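Local coordinates for protein SusD homolog (Bacteroides thetaiotaomicron, PDB 4MRU) that probably binds mucin O-glycans as a SusD-like outer membrane lipoprotein with a TPR-like helical fold, at residues A[247-250]-A[251-255]; A[66-69]-A[70-73]; A[405-408]-A[409-413]; A[265-268]-A[269-273]. All blocks are in the same frame, centred on the assembly; numbering follows the deposited sequence.

Along the chain the order is contact 2, contact 1, contact 4, contact 3, and all four are local turns or helix ends. Contact 2 lies in the loop between strand 58-60 and helix 81-100, contact 1 on helix 248-254, contact 4 at the end of helix 262-270 and contact 3 at the start of helix 408-423. The centres of contacts 1 and 3 are about 39 Å apart, on opposite sides of the chain's centre. Contacts 1 and 2 both pack on helix 40-54. Contacts 3 and 4 come within about 5 Å at their nearest atoms, and helix 408-423, which contact 3 begins, also covers contact 4, so parts distant in sequence meet on the same helices.

Contact 1: residues A[247-250]-A[251-255]; sequences RSAL and CFNDW
Cys251 starts the second half with a weak hydrogen bond from its N back to Ser248 O, 3.1 Å away. Ser248 O also lies at the edge of the Phe252 ring, near its plane, 3.4 Å from Phe252 CD2; Arg314 makes a cation-pi contact with this ring. Phe252 N and Asn253 N share Ala249 O: the bond from Asn253 N is short (2.8 Å) and runs nearly along the C=O axis, whereas Phe252 N comes from above the carbonyl plane. Asn253 ND2 bonds Met316 O. Here helix 248-254 widens into a pi-type turn, and Leu250 O consequently accepts two backbone donors, Asp254 N and, five residues on, Trp255 N (2.7 Å). Asp254 carries its carboxylate across the end of the leucine, with OD2 3.3 Å from Leu250 CD2. The leucine's other methyl, CD1, is centred over one face of the Arg247 guanidinium, which is salt-bridged to Glu40. Trp255 then folds back over the turn: with CG anti to its carbonyl carbon (chi1 -56°), the indole lies over Leu250, whose CB sits 4.0 Å from the centroid of the five-membered ring of Trp255, a CH-pi contact 21° off the normal. Leu250 O also lies over one face of the indole, closest to CG.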
loop_
_atom_site.group_PDB
_atom_site.type_symbol
_atom_site.label_atom_id
_atom_site.label_comp_id
_atom_site.label_asym_id
_atom_site.label_seq_id
_atom_site.Cartn_x
_atom_site.Cartn_y
_atom_site.Cartn_z
ATOM N N ARG A 247 0.830 -6.373 -16.969
ATOM C CA ARG A 247 0.817 -7.809 -16.840
ATOM C C ARG A 247 0.013 -8.223 -15.608
ATOM O O ARG A 247 -0.452 -9.347 -15.525
ATOM C CB ARG A 247 2.252 -8.345 -16.727
ATOM C CG ARG A 247 3.150 -7.960 -17.878
ATOM C CD ARG A 247 2.883 -8.832 -19.064
ATOM N NE ARG A 247 3.309 -10.200 -18.822
ATOM C CZ ARG A 247 3.079 -11.204 -19.653
ATOM N NH1 ARG A 247 2.408 -10.995 -20.773
ATOM N NH2 ARG A 247 3.503 -12.430 -19.363
ATOM N N SER A 248 -0.158 -7.314 -14.651
ATOM C CA SER A 248 -0.955 -7.633 -13.469
ATOM C C SER A 248 -2.406 -7.932 -13.855
ATOM O O SER A 248 -3.136 -8.585 -13.105
ATOM C CB SER A 248 -0.929 -6.507 -12.406
ATOM O OG SER A 248 -1.729 -5.371 -12.716
ATOM N N ALA A 249 -2.843 -7.426 -15.002
ATOM C CA ALA A 249 -4.186 -7.734 -15.483
ATOM C C ALA A 249 -4.371 -9.225 -15.696
ATOM O O ALA A 249 -5.498 -9.718 -15.581
ATOM C CB ALA A 249 -4.499 -6.964 -16.765
ATOM N N LEU A 250 -3.294 -9.953 -16.020
ATOM C CA LEU A 250 -3.385 -11.403 -16.172
ATOM C C LEU A 250 -3.998 -12.051 -14.919
ATOM O O LEU A 250 -4.853 -12.934 -15.039
ATOM C CB LEU A 250 -2.017 -12.051 -16.422
ATOM C CG LEU A 250 -1.410 -11.682 -17.767
ATOM C CD1 LEU A 250 0.064 -12.084 -17.776
ATOM C CD2 LEU A 250 -2.178 -12.306 -18.928
ATOM N N CYS A 251 -3.540 -11.626 -13.742
ATOM C CA CYS A 251 -3.905 -12.255 -12.469
ATOM C C CYS A 251 -5.407 -12.237 -12.251
ATOM O O CYS A 251 -5.957 -13.169 -11.669
ATOM C CB CYS A 251 -3.227 -11.560 -11.275
ATOM S SG CYS A 251 -1.400 -11.541 -11.371
ATOM N N PHE A 252 -6.059 -11.165 -12.710
ATOM C CA PHE A 252 -7.452 -10.921 -12.409
ATOM C C PHE A 252 -8.346 -11.296 -13.576
ATOM O O PHE A 252 -9.382 -11.896 -13.391
ATOM C CB PHE A 252 -7.655 -9.447 -12.065
ATOM C CG PHE A 252 -6.942 -9.021 -10.814
ATOM C CD1 PHE A 252 -7.535 -9.178 -9.576
ATOM C CD2 PHE A 252 -5.675 -8.463 -10.889
ATOM C CE1 PHE A 252 -6.885 -8.810 -8.417
ATOM C CE2 PHE A 252 -5.021 -8.052 -9.742
ATOM C CZ PHE A 252 -5.616 -8.240 -8.499
ATOM N N ASN A 253 -7.941 -10.923 -14.777
ATOM C CA ASN A 253 -8.771 -11.072 -15.969
ATOM C C ASN A 253 -8.603 -12.410 -16.669
ATOM O O ASN A 253 -9.538 -12.886 -17.277
ATOM C CB ASN A 253 -8.482 -9.943 -16.968
ATOM C CG ASN A 253 -9.063 -8.609 -16.530
ATOM O OD1 ASN A 253 -9.816 -8.510 -15.546
ATOM N ND2 ASN A 253 -8.716 -7.553 -17.269
ATOM N N ASP A 254 -7.411 -12.968 -16.668
ATOM C CA ASP A 254 -7.091 -14.116 -17.546
ATOM C C ASP A 254 -6.877 -15.343 -16.731
ATOM O O ASP A 254 -7.528 -16.327 -16.967
ATOM C CB ASP A 254 -5.875 -13.813 -18.435
ATOM C CG ASP A 254 -6.127 -12.555 -19.306
ATOM O OD1 ASP A 254 -7.160 -12.518 -20.009
ATOM O OD2 ASP A 254 -5.410 -11.561 -19.156
ATOM N N TRP A 255 -5.992 -15.273 -15.750
ATOM C CA TRP A 255 -5.856 -16.380 -14.779
ATOM C C TRP A 255 -7.075 -16.510 -13.889
ATOM O O TRP A 255 -7.431 -17.617 -13.488
ATOM C CB TRP A 255 -4.673 -16.162 -13.871
ATOM C CG TRP A 255 -3.348 -15.960 -14.530
ATOM C CD1 TRP A 255 -3.039 -16.048 -15.857
ATOM C CD2 TRP A 255 -2.139 -15.624 -13.855
ATOM N NE1 TRP A 255 -1.705 -15.757 -16.051
ATOM C CE2 TRP A 255 -1.128 -15.522 -14.827
ATOM C CE3 TRP A 255 -1.813 -15.403 -12.512
ATOM C CZ2 TRP A 255 0.179 -15.220 -14.495
ATOM C CZ3 TRP A 255 -0.513 -15.097 -12.189
ATOM C CH2 TRP A 255 0.460 -14.977 -13.175
#

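Contact 2: residues A[66-69]-A[70-73]; sequences LEKY and STYN. With EDO (1,2-ethanediol), chain G.
Asn73 OD1 is gripped from opposite faces of its amide plane, by Lys68 N on one (3.2 Å) and by Thr71 OG1 on the other, where the Thr71 OG1 to Asn73 OD1 distance is 2.7 Å. The amide belongs to a tight loop between strand 58-60 and helix 81-100, built round a type I beta turn from Tyr69 to Tyr72. With chi1 near +70°, Asn73 places CG between its own backbone N and carbonyl carbon, which turns the amide back over the incoming chain. Its other end, ND2, then meets Leu66 O at 3.2 Å, in the carbonyl plane and on a lone pair. One side chain thus ties three neighbours together and its amide is fixed against rotation.

Backbone bonds close the same loop. Tyr72 N bonds Tyr69 O at 2.9 Å, closing the turn, and Asn73 N reaches Lys68 O at 3.0 Å; Thr71 N adds a weak bond to that oxygen. Tyr72 itself has positive phi, which lets the chain swing back toward residue 67. There Asn73 O touches Glu67 CB at 3.2 Å, and a water bridges it to Glu67 OE1. Round the turn, Tyr69 packs on helix 40-54, with its hydroxyl on Trp78 O. Lys68 bends at chi3 to pass CE alongside Ser70 OG. Its NZ bonds Ile298 O, and a water 2.9 Å from Lys68 NZ links it to Ser70 OG, itself bonded to Glu60 OE1.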
loop_
_atom_site.group_PDB
_atom_site.type_symbol
_atom_site.label_atom_id
_atom_site.label_comp_id
_atom_site.label_asym_id
_atom_site.label_seq_id
_atom_site.Cartn_x
_atom_site.Cartn_y
_atom_site.Cartn_z
ATOM N N LEU A 66 -4.519 -24.528 0.104
ATOM C CA LEU A 66 -4.718 -24.674 1.566
ATOM C C LEU A 66 -3.661 -24.002 2.447
ATOM O O LEU A 66 -3.844 -23.931 3.667
ATOM C CB LEU A 66 -4.789 -26.155 1.910
ATOM C CG LEU A 66 -5.948 -26.902 1.202
ATOM C CD1 LEU A 66 -5.916 -28.374 1.557
ATOM C CD2 LEU A 66 -7.291 -26.311 1.544
ATOM N N GLU A 67 -2.573 -23.526 1.831
ATOM C CA GLU A 67 -1.550 -22.718 2.489
ATOM C C GLU A 67 -1.498 -21.359 1.830
ATOM O O GLU A 67 -0.707 -21.124 0.906
ATOM C CB GLU A 67 -0.194 -23.408 2.412
ATOM C CG GLU A 67 -0.200 -24.796 3.018
ATOM C CD GLU A 67 1.169 -25.460 2.886
ATOM O OE1 GLU A 67 2.075 -25.166 3.700
ATOM O OE2 GLU A 67 1.342 -26.279 1.978
ATOM N N LYS A 68 -2.325 -20.443 2.361
ATOM C CA LYS A 68 -2.593 -19.178 1.748
ATOM C C LYS A 68 -2.233 -18.000 2.637
ATOM O O LYS A 68 -2.326 -18.041 3.872
ATOM C CB LYS A 68 -4.077 -19.074 1.425
ATOM C CG LYS A 68 -4.606 -20.081 0.438
ATOM C CD LYS A 68 -5.999 -19.681 -0.074
ATOM C CE LYS A 68 -7.051 -19.817 1.023
ATOM N NZ LYS A 68 -8.423 -19.547 0.514
ATOM N N TYR A 69 -1.877 -16.898 1.984
ATOM C CA TYR A 69 -1.684 -15.658 2.692
ATOM C C TYR A 69 -2.970 -15.309 3.450
ATOM O O TYR A 69 -2.896 -14.936 4.648
ATOM C CB TYR A 69 -1.299 -14.505 1.758
ATOM C CG TYR A 69 0.172 -14.466 1.329
ATOM C CD1 TYR A 69 0.659 -15.277 0.313
ATOM C CD2 TYR A 69 1.063 -13.617 1.960
ATOM C CE1 TYR A 69 2.001 -15.213 -0.085
ATOM C CE2 TYR A 69 2.403 -13.564 1.592
ATOM C CZ TYR A 69 2.868 -14.355 0.582
ATOM O OH TYR A 69 4.180 -14.242 0.231
ATOM N N SER A 70 -4.140 -15.467 2.814
ATOM C CA SER A 70 -5.419 -14.992 3.434
ATOM C C SER A 70 -5.796 -15.743 4.725
ATOM O O SER A 70 -6.504 -15.190 5.587
ATOM C CB SER A 70 -6.564 -15.065 2.458
ATOM O OG SER A 70 -6.764 -16.387 2.051
ATOM N N THR A 71 -5.301 -16.967 4.865
ATOM C CA THR A 71 -5.541 -17.778 6.089
ATOM C C THR A 71 -4.327 -17.806 7.037
ATOM O O THR A 71 -4.288 -18.584 8.005
ATOM C CB THR A 71 -6.013 -19.205 5.737
ATOM O OG1 THR A 71 -5.101 -19.839 4.834
ATOM C CG2 THR A 71 -7.417 -19.131 5.145
ATOM N N TYR A 72 -3.372 -16.943 6.754
ATOM C CA TYR A 72 -2.193 -16.660 7.593
ATOM C C TYR A 72 -1.158 -17.786 7.586
ATOM O O TYR A 72 -0.291 -17.826 8.461
ATOM C CB TYR A 72 -2.601 -16.306 9.048
ATOM C CG TYR A 72 -3.588 -15.161 9.216
ATOM C CD1 TYR A 72 -3.774 -14.196 8.253
ATOM C CD2 TYR A 72 -4.339 -15.044 10.383
ATOM C CE1 TYR A 72 -4.617 -13.116 8.472
ATOM C CE2 TYR A 72 -5.240 -14.004 10.580
ATOM C CZ TYR A 72 -5.390 -13.041 9.602
ATOM O OH TYR A 72 -6.258 -11.997 9.810
ATOM N N ASN A 73 -1.235 -18.677 6.589
ATOM C CA ASN A 73 -0.304 -19.801 6.517
ATOM C C ASN A 73 0.212 -19.951 5.101
ATOM O O ASN A 73 0.192 -21.035 4.545
ATOM C CB ASN A 73 -0.936 -21.097 7.045
ATOM C CG ASN A 73 -2.010 -21.641 6.145
ATOM O OD1 ASN A 73 -2.721 -20.897 5.462
ATOM N ND2 ASN A 73 -2.123 -22.954 6.128
HETATM C C1 EDO G . -8.391 -8.968 8.885
HETATM O O1 EDO G . -7.681 -7.990 8.128
HETATM C C2 EDO G . -8.249 -10.334 8.231
HETATM O O2 EDO G . -6.865 -10.630 7.921
HETATM O O HOH W 1 -6.072 -22.212 3.898
HETATM O O HOH W 2 1.893 -23.243 5.559
HETATM O O HOH W 3 -9.414 -17.031 1.639
#

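Contact 3: residues A[405-408]-A[409-413]; sequences EQAF and EENLE
Ala407 and Phe408 accept the first backbone bonds of helix 408-423: Asn411 N reaches Ala407 O at 3.0 Å, and Leu412 N reaches Phe408 O at 2.9 Å. Ala407 holds the N-cap position but has no polar side chain to offer. Asn411, one turn on, points its amide back toward the chain ahead of the helix instead: ND2 bonds Asn401 O and Gly404 O, and OD1 takes Arg414 NH1, fixing both ends of the group. Glu409 bends at chi2 so that its carboxylate swings round beside Phe408. OE2 of Glu409 lies in the plane of the Phe408 ring, at its edge and 3.7 Å from CD2, where the slightly positive ring hydrogens probably suit it; the two planes stand 63° apart. The other oxygen, OE1, is held by Lys505 and Tyr439. Beyond this, Phe408, with CG anti to the backbone N (chi1 -179°), lies side by side with Leu412, Phe408 CE2 touching Leu412 CD2 at 4.0 Å. Both side chains face helix 327-339, Phe408 against Leu339 and Leu412 against Glu336, and thereby seat the first turn of helix 408-423 on that helix.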
loop_
_atom_site.group_PDB
_atom_site.type_symbol
_atom_site.label_atom_id
_atom_site.label_comp_id
_atom_site.label_asym_id
_atom_site.label_seq_id
_atom_site.Cartn_x
_atom_site.Cartn_y
_atom_site.Cartn_z
ATOM N N GLU A 405 -11.354 17.456 16.566
ATOM C CA GLU A 405 -10.441 16.665 17.445
ATOM C C GLU A 405 -11.124 16.173 18.723
ATOM O O GLU A 405 -10.560 15.285 19.380
ATOM C CB GLU A 405 -9.162 17.410 17.831
ATOM C CG GLU A 405 -9.372 18.541 18.811
ATOM C CD GLU A 405 -8.066 19.074 19.440
ATOM O OE1 GLU A 405 -6.989 18.442 19.333
ATOM O OE2 GLU A 405 -8.139 20.144 20.055
ATOM N N GLN A 406 -12.288 16.739 19.103
ATOM C CA GLN A 406 -13.060 16.138 20.215
ATOM C C GLN A 406 -13.784 14.834 19.834
ATOM O O GLN A 406 -14.417 14.211 20.682
ATOM C CB GLN A 406 -14.073 17.123 20.775
ATOM C CG GLN A 406 -13.476 18.134 21.722
ATOM C CD GLN A 406 -12.635 19.189 21.050
ATOM O OE1 GLN A 406 -12.799 19.492 19.888
ATOM N NE2 GLN A 406 -11.735 19.778 21.809
ATOM N N ALA A 407 -13.696 14.438 18.563
ATOM C CA ALA A 407 -14.060 13.099 18.131
ATOM C C ALA A 407 -12.897 12.539 17.352
ATOM O O ALA A 407 -13.031 12.163 16.193
ATOM C CB ALA A 407 -15.339 13.103 17.272
ATOM N N PHE A 408 -11.732 12.532 17.982
ATOM C CA PHE A 408 -10.488 12.282 17.278
ATOM C C PHE A 408 -10.522 10.930 16.596
ATOM O O PHE A 408 -10.230 10.833 15.420
ATOM C CB PHE A 408 -9.265 12.369 18.228
ATOM C CG PHE A 408 -7.956 12.130 17.520
ATOM C CD1 PHE A 408 -7.279 13.183 16.928
ATOM C CD2 PHE A 408 -7.427 10.852 17.402
ATOM C CE1 PHE A 408 -6.113 12.957 16.207
ATOM C CE2 PHE A 408 -6.240 10.626 16.718
ATOM C CZ PHE A 408 -5.579 11.677 16.113
ATOM N N GLU A 409 -10.805 9.863 17.351
ATOM C CA GLU A 409 -10.651 8.534 16.777
ATOM C C GLU A 409 -11.694 8.304 15.711
ATOM O O GLU A 409 -11.414 7.658 14.716
ATOM C CB GLU A 409 -10.733 7.415 17.838
ATOM C CG GLU A 409 -9.477 7.294 18.697
ATOM C CD GLU A 409 -8.222 6.868 17.930
ATOM O OE1 GLU A 409 -8.314 6.067 16.964
ATOM O OE2 GLU A 409 -7.115 7.310 18.320
ATOM N N GLU A 410 -12.894 8.847 15.894
ATOM C CA GLU A 410 -13.921 8.691 14.869
ATOM C C GLU A 410 -13.546 9.414 13.563
ATOM O O GLU A 410 -13.741 8.874 12.455
ATOM C CB GLU A 410 -15.291 9.169 15.372
ATOM C CG GLU A 410 -16.434 8.850 14.411
ATOM C CD GLU A 410 -17.739 9.564 14.746
ATOM O OE1 GLU A 410 -18.340 9.194 15.781
ATOM O OE2 GLU A 410 -18.175 10.473 13.976
ATOM N N ASN A 411 -13.007 10.628 13.665
ATOM C CA ASN A 411 -12.677 11.356 12.476
ATOM C C ASN A 411 -11.438 10.721 11.811
ATOM O O ASN A 411 -11.336 10.695 10.611
ATOM C CB ASN A 411 -12.488 12.880 12.764
ATOM C CG ASN A 411 -13.812 13.645 12.746
ATOM O OD1 ASN A 411 -14.719 13.324 11.970
ATOM N ND2 ASN A 411 -13.941 14.619 13.616
ATOM N N LEU A 412 -10.522 10.185 12.612
ATOM C CA LEU A 412 -9.379 9.473 12.054
ATOM C C LEU A 412 -9.878 8.231 11.287
ATOM O O LEU A 412 -9.441 7.945 10.168
ATOM C CB LEU A 412 -8.398 9.074 13.148
ATOM C CG LEU A 412 -7.200 8.229 12.719
ATOM C CD1 LEU A 412 -6.324 8.994 11.754
ATOM C CD2 LEU A 412 -6.386 7.778 13.944
ATOM N N GLU A 413 -10.848 7.555 11.880
ATOM C CA GLU A 413 -11.428 6.382 11.272
ATOM C C GLU A 413 -12.014 6.698 9.876
ATOM O O GLU A 413 -11.753 5.955 8.935
ATOM C CB GLU A 413 -12.483 5.753 12.183
ATOM C CG GLU A 413 -13.112 4.491 11.589
ATOM C CD GLU A 413 -14.101 3.817 12.490
ATOM O OE1 GLU A 413 -14.477 4.413 13.562
ATOM O OE2 GLU A 413 -14.551 2.696 12.096
#

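Contact 4: residues A[265-268]-A[269-273]; sequences ICYM and NGYAD. With EDO (1,2-ethanediol), chain I.
Helix 262-270 runs out through i to i+4 bonds, such as Asn269 N to Ile265 O (2.8 Å), and ends in a Schellman motif: Ala272 takes positive phi, its N bonds Asn269 O, and Asp273 N closes a nearly straight bond to Met268 O (2.9 Å, 171°). Tyr271 folds back so that Tyr267 O sits above one face of its ring, 3.3 Å from Tyr271 CG. The two tyrosines run side by side, with Tyr271 OH in plane at the edge of the Tyr267 ring. Tyr271 OH bonds Ile396 O and Tyr267 OH bonds Lys441 O, and both side chains rest on Thr417 of helix 408-423. Met268, a selenomethionine, bends at chi3 to lay CE against the carboxylate of Asp273, 3.7 Å from CG. Asn269 lies alongside Ile265, with ND2 3.3 Å from Ile265 CG2; that ND2 donates to Tyr291 O and to O1 of an ethanediol (3.0 Å), probably from the crystallisation liquor, while OD1 accepts from Arg276 NH1. Asp273, salt-bridged to Arg275, also caps a backbone N just beyond, tying one helix end to the next start; the buried tyrosine hydroxyls meet backbone carbonyls, Asn269 OD1 and Asp273 arginines.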
loop_
_atom_site.group_PDB
_atom_site.type_symbol
_atom_site.label_atom_id
_atom_site.label_comp_id
_atom_site.label_asym_id
_atom_site.label_seq_id
_atom_site.Cartn_x
_atom_site.Cartn_y
_atom_site.Cartn_z
ATOM N N ILE A 265 -16.420 -4.175 -0.484
ATOM C CA ILE A 265 -17.813 -4.164 -0.931
ATOM C C ILE A 265 -18.827 -3.777 0.172
ATOM O O ILE A 265 -19.792 -3.054 -0.107
ATOM C CB ILE A 265 -18.194 -5.524 -1.544
ATOM C CG1 ILE A 265 -17.317 -5.823 -2.745
ATOM C CG2 ILE A 265 -19.656 -5.540 -1.961
ATOM C CD1 ILE A 265 -17.571 -4.947 -3.944
ATOM N N CYS A 266 -18.629 -4.245 1.406
ATOM C CA CYS A 266 -19.499 -3.865 2.509
ATOM C C CYS A 266 -19.531 -2.362 2.725
ATOM O O CYS A 266 -20.602 -1.764 2.878
ATOM C CB CYS A 266 -19.046 -4.506 3.830
ATOM S SG CYS A 266 -19.440 -6.250 3.935
ATOM N N TYR A 267 -18.353 -1.740 2.749
ATOM C CA TYR A 267 -18.299 -0.319 2.904
ATOM C C TYR A 267 -18.918 0.405 1.682
ATOM O O TYR A 267 -19.758 1.252 1.856
ATOM C CB TYR A 267 -16.872 0.177 3.075
ATOM C CG TYR A 267 -16.278 -0.046 4.436
ATOM C CD1 TYR A 267 -15.753 -1.286 4.813
ATOM C CD2 TYR A 267 -16.229 1.005 5.373
ATOM C CE1 TYR A 267 -15.177 -1.471 6.045
ATOM C CE2 TYR A 267 -15.680 0.806 6.618
ATOM C CZ TYR A 267 -15.167 -0.411 6.961
ATOM O OH TYR A 267 -14.604 -0.534 8.201
HETATM N N MSE A 268 -18.488 0.056 0.470
HETATM C CA MSE A 268 -18.862 0.844 -0.730
HETATM C C MSE A 268 -20.313 0.581 -1.129
HETATM O O MSE A 268 -20.971 1.510 -1.631
HETATM C CB MSE A 268 -17.909 0.582 -1.886
HETATM C CG MSE A 268 -16.583 1.283 -1.659
HETATM SE SE MSE A 268 -15.302 0.899 -3.091
HETATM C CE MSE A 268 -15.830 2.390 -4.348
ATOM N N ASN A 269 -20.847 -0.615 -0.924
ATOM C CA ASN A 269 -22.308 -0.822 -1.083
ATOM C C ASN A 269 -23.117 -0.097 0.006
ATOM O O ASN A 269 -24.156 0.474 -0.275
ATOM C CB ASN A 269 -22.712 -2.291 -1.092
ATOM C CG ASN A 269 -22.440 -2.974 -2.416
ATOM O OD1 ASN A 269 -22.058 -2.356 -3.429
ATOM N ND2 ASN A 269 -22.658 -4.250 -2.426
ATOM N N GLY A 270 -22.645 -0.150 1.253
ATOM C CA GLY A 270 -23.312 0.574 2.349
ATOM C C GLY A 270 -23.405 2.073 2.049
ATOM O O GLY A 270 -24.413 2.703 2.295
ATOM N N TYR A 271 -22.326 2.640 1.516
ATOM C CA TYR A 271 -22.266 4.057 1.195
ATOM C C TYR A 271 -22.867 4.375 -0.153
ATOM O O TYR A 271 -22.897 5.546 -0.543
ATOM C CB TYR A 271 -20.811 4.537 1.196
ATOM C CG TYR A 271 -20.018 4.442 2.495
ATOM C CD1 TYR A 271 -20.629 4.458 3.741
ATOM C CD2 TYR A 271 -18.627 4.410 2.458
ATOM C CE1 TYR A 271 -19.879 4.434 4.919
ATOM C CE2 TYR A 271 -17.864 4.395 3.625
ATOM C CZ TYR A 271 -18.502 4.397 4.849
ATOM O OH TYR A 271 -17.748 4.389 5.986
ATOM N N ALA A 272 -23.316 3.366 -0.898
ATOM C CA ALA A 272 -23.833 3.567 -2.233
ATOM C C ALA A 272 -22.841 4.416 -3.076
ATOM O O ALA A 272 -23.188 5.350 -3.788
ATOM C CB ALA A 272 -25.230 4.186 -2.176
ATOM N N ASP A 273 -21.586 4.018 -3.027
ATOM C CA ASP A 273 -20.474 4.834 -3.504
ATOM C C ASP A 273 -20.513 4.887 -5.028
ATOM O O ASP A 273 -20.410 3.834 -5.703
ATOM C CB ASP A 273 -19.178 4.216 -2.970
ATOM C CG ASP A 273 -17.980 5.105 -3.110
ATOM O OD1 ASP A 273 -17.776 5.697 -4.161
ATOM O OD2 ASP A 273 -17.201 5.139 -2.131
HETATM C C1 EDO I . -22.810 -5.598 1.089
HETATM O O1 EDO I . -23.833 -5.457 0.086
HETATM C C2 EDO I . -22.223 -7.009 1.095
HETATM O O2 EDO I . -23.194 -8.075 1.333
#